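Side-chain contact in Lmo0135 protein (Listeria monocytogenes EGD-e, PDB 5ISU), which probably serves as the extracellular substrate-binding component of an ABC transporter, perhaps for peptides, as in related proteins: residues A291-D296 and P464-N469. Sequence-based numbering, arbitrary orientation.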
ATOM      1  N   ALA A 291      21.135  -9.981  -4.002  1.00 54.30           N
ATOM      2  CA  ALA A 291      21.373 -10.590  -2.693  1.00 58.87           C
ATOM      3  C   ALA A 291      20.108 -10.732  -1.848  1.00 61.67           C
ATOM      4  O   ALA A 291      19.963 -11.717  -1.121  1.00 65.80           O
ATOM      5  CB  ALA A 291      22.443  -9.814  -1.926  1.00 57.52           C
ATOM      6  N   ALA A 292      19.198  -9.760  -1.942  1.00 60.12           N
ATOM      7  CA  ALA A 292      17.961  -9.773  -1.151  1.00 58.99           C
ATOM      8  C   ALA A 292      16.982 -10.848  -1.613  1.00 62.68           C
ATOM      9  O   ALA A 292      16.638 -11.768  -0.867  1.00 69.59           O
ATOM     10  CB  ALA A 292      17.300  -8.409  -1.194  1.00 57.48           C
ATOM     11  N   TYR A 293      16.521 -10.692  -2.846  1.00 62.70           N
ATOM     12  CA  TYR A 293      15.606 -11.619  -3.485  1.00 59.63           C
ATOM     13  C   TYR A 293      16.602 -12.443  -4.335  1.00 63.61           C
ATOM     14  O   TYR A 293      17.793 -12.140  -4.328  1.00 73.00           O
ATOM     15  CB  TYR A 293      14.544 -10.826  -4.275  1.00 55.26           C
ATOM     16  CG  TYR A 293      14.059  -9.566  -3.519  1.00 53.13           C
ATOM     17  CD1 TYR A 293      13.097  -9.633  -2.496  1.00 54.32           C
ATOM     18  CD2 TYR A 293      14.596  -8.320  -3.807  1.00 50.10           C
ATOM     19  CE1 TYR A 293      12.689  -8.479  -1.795  1.00 51.69           C
ATOM     20  CE2 TYR A 293      14.194  -7.168  -3.124  1.00 48.96           C
ATOM     21  CZ  TYR A 293      13.243  -7.241  -2.114  1.00 53.04           C
ATOM     22  OH  TYR A 293      12.878  -6.060  -1.433  1.00 45.43           O
ATOM     23  N   GLY A 294      16.168 -13.482  -5.032  1.00 61.79           N
ATOM     24  CA  GLY A 294      17.128 -14.308  -5.787  1.00 63.75           C
ATOM     25  C   GLY A 294      17.649 -13.735  -7.097  1.00 62.70           C
ATOM     26  O   GLY A 294      18.826 -13.862  -7.430  1.00 62.90           O
ATOM     27  N   SER A 295      16.750 -13.108  -7.838  1.00 61.27           N
ATOM     28  CA  SER A 295      17.043 -12.561  -9.145  1.00 56.97           C
ATOM     29  C   SER A 295      16.307 -11.253  -9.325  1.00 56.96           C
ATOM     30  O   SER A 295      15.587 -10.803  -8.424  1.00 57.44           O
ATOM     31  CB  SER A 295      16.535 -13.535 -10.189  1.00 59.18           C
ATOM     32  OG  SER A 295      15.132 -13.678 -10.085  1.00 55.21           O
ATOM     33  N   ASP A 296      16.432 -10.677 -10.515  1.00 55.97           N
ATOM     34  CA  ASP A 296      15.794  -9.394 -10.812  1.00 55.87           C
ATOM     35  C   ASP A 296      14.305  -9.479 -11.186  1.00 54.17           C
ATOM     36  O   ASP A 296      13.713  -8.465 -11.550  1.00 54.10           O
ATOM     37  CB  ASP A 296      16.565  -8.655 -11.924  1.00 59.30           C
ATOM     38  CG  ASP A 296      16.435  -9.320 -13.288  1.00 62.67           C
ATOM     39  OD1 ASP A 296      16.301 -10.564 -13.354  1.00 64.97           O
ATOM     40  OD2 ASP A 296      16.478  -8.579 -14.294  1.00 70.17           O
ATOM     41  N   PRO A 464      16.645   4.984  -1.780  1.00 35.82           N
ATOM     42  CA  PRO A 464      15.624   4.089  -2.375  1.00 35.78           C
ATOM     43  C   PRO A 464      16.317   2.896  -3.009  1.00 36.17           C
ATOM     44  O   PRO A 464      17.153   3.076  -3.869  1.00 37.96           O
ATOM     45  CB  PRO A 464      14.945   4.956  -3.444  1.00 35.59           C
ATOM     46  CG  PRO A 464      15.438   6.359  -3.210  1.00 35.71           C
ATOM     47  CD  PRO A 464      16.751   6.259  -2.505  1.00 36.29           C
ATOM     48  N   ILE A 465      15.986   1.687  -2.564  1.00 35.57           N
ATOM     49  CA  ILE A 465      16.644   0.501  -3.068  1.00 36.10           C
ATOM     50  C   ILE A 465      15.945  -0.072  -4.289  1.00 35.68           C
ATOM     51  O   ILE A 465      16.536  -0.173  -5.352  1.00 36.37           O
ATOM     52  CB  ILE A 465      16.717  -0.595  -1.989  1.00 36.51           C
ATOM     53  CG1 ILE A 465      17.491  -0.105  -0.762  1.00 36.23           C
ATOM     54  CG2 ILE A 465      17.373  -1.848  -2.553  1.00 37.94           C
ATOM     55  CD1 ILE A 465      17.396  -1.049   0.423  1.00 36.93           C
ATOM     56  N   SER A 466      14.691  -0.469  -4.126  1.00 35.71           N
ATOM     57  CA  SER A 466      13.959  -1.096  -5.224  1.00 35.32           C
ATOM     58  C   SER A 466      12.453  -0.960  -5.165  1.00 34.57           C
ATOM     59  O   SER A 466      11.893  -0.733  -4.093  1.00 34.24           O
ATOM     60  CB  SER A 466      14.303  -2.585  -5.256  1.00 35.88           C
ATOM     61  OG  SER A 466      14.011  -3.230  -4.014  1.00 35.62           O
ATOM     62  N   TYR A 467      11.821  -1.033  -6.337  1.00 31.93           N
ATOM     63  CA  TYR A 467      10.385  -1.082  -6.424  1.00 33.66           C
ATOM     64  C   TYR A 467      10.145  -2.568  -6.534  1.00 36.71           C
ATOM     65  O   TYR A 467      10.590  -3.212  -7.497  1.00 38.28           O
ATOM     66  CB  TYR A 467       9.825  -0.321  -7.630  1.00 34.37           C
ATOM     67  CG  TYR A 467      10.324   1.099  -7.684  1.00 33.55           C
ATOM     68  CD1 TYR A 467      10.207   1.930  -6.567  1.00 32.95           C
ATOM     69  CD2 TYR A 467      10.894   1.622  -8.837  1.00 33.46           C
ATOM     70  CE1 TYR A 467      10.668   3.227  -6.582  1.00 32.40           C
ATOM     71  CE2 TYR A 467      11.352   2.931  -8.867  1.00 33.73           C
ATOM     72  CZ  TYR A 467      11.240   3.729  -7.722  1.00 33.32           C
ATOM     73  OH  TYR A 467      11.696   5.039  -7.699  1.00 32.70           O
ATOM     74  N   ASP A 468       9.478  -3.113  -5.520  1.00 37.66           N
ATOM     75  CA  ASP A 468       9.263  -4.552  -5.399  1.00 39.02           C
ATOM     76  C   ASP A 468       8.019  -5.146  -6.071  1.00 38.60           C
ATOM     77  O   ASP A 468       7.000  -4.490  -6.239  1.00 38.29           O
ATOM     78  CB  ASP A 468       9.259  -4.908  -3.916  1.00 39.74           C
ATOM     79  CG  ASP A 468      10.613  -4.697  -3.255  1.00 43.51           C
ATOM     80  OD1 ASP A 468      11.571  -4.229  -3.923  1.00 42.44           O
ATOM     81  OD2 ASP A 468      10.719  -5.021  -2.051  1.00 45.09           O
ATOM     82  N   ASN A 469       8.130  -6.406  -6.459  1.00 39.73           N
ATOM     83  CA  ASN A 469       7.001  -7.126  -7.063  1.00 41.33           C
ATOM     84  C   ASN A 469       6.499  -8.140  -6.057  1.00 38.18           C
ATOM     85  O   ASN A 469       7.219  -8.535  -5.170  1.00 40.87           O
ATOM     86  CB  ASN A 469       7.417  -7.861  -8.342  1.00 41.55           C
ATOM     87  CG  ASN A 469       7.915  -6.927  -9.421  1.00 43.40           C
ATOM     88  OD1 ASN A 469       7.438  -5.800  -9.565  1.00 43.41           O
ATOM     89  ND2 ASN A 469       8.889  -7.392 -10.186  1.00 44.51           N
TER
HETATM   90  O   HOH W   1      15.007  -4.331  -1.449  1.00 40.68           O
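Asp468 OD2 has two partners: Tyr293 OH hydrogen-bonds to it at a very short 2.5 Å, and Arg257 NH2, outside the two segments, forms a salt bridge to the same oxygen. Ring and carboxylate planes stand nearly square to each other, 81° apart. The other carboxylate oxygen, Asp468 OD1, accepts a bond from Ser466 OG at 2.6 Å on its syn lone pair. Together these partners probably hold the carboxylate's rotation, and the arginine would favour its charged form. A water closes the ring of polar groups. It sits 2.7 Å from Tyr293 OH and donates to Ser466 OG at 3.0 Å. Ser466 OG itself stays 4.0 Å from Tyr293 OH, at the ring edge. With CG anti to its own carbonyl carbon (chi1 -40°), the Tyr293 ring reaches toward the strand and brings OH to the carboxylate. Ala292 CB rests on one ring face, offset toward the rim. Ile465 and Ser466 form a classic beta bulge opposite Ser259. Strands 462-475, 248-263 and 299-301 belong to one mixed sheet. The contact joins the end of helix 285-292 to it, beside Ala299 and Ser352 of helix 351-365, consistent with a periplasmic-binding-protein-type fold.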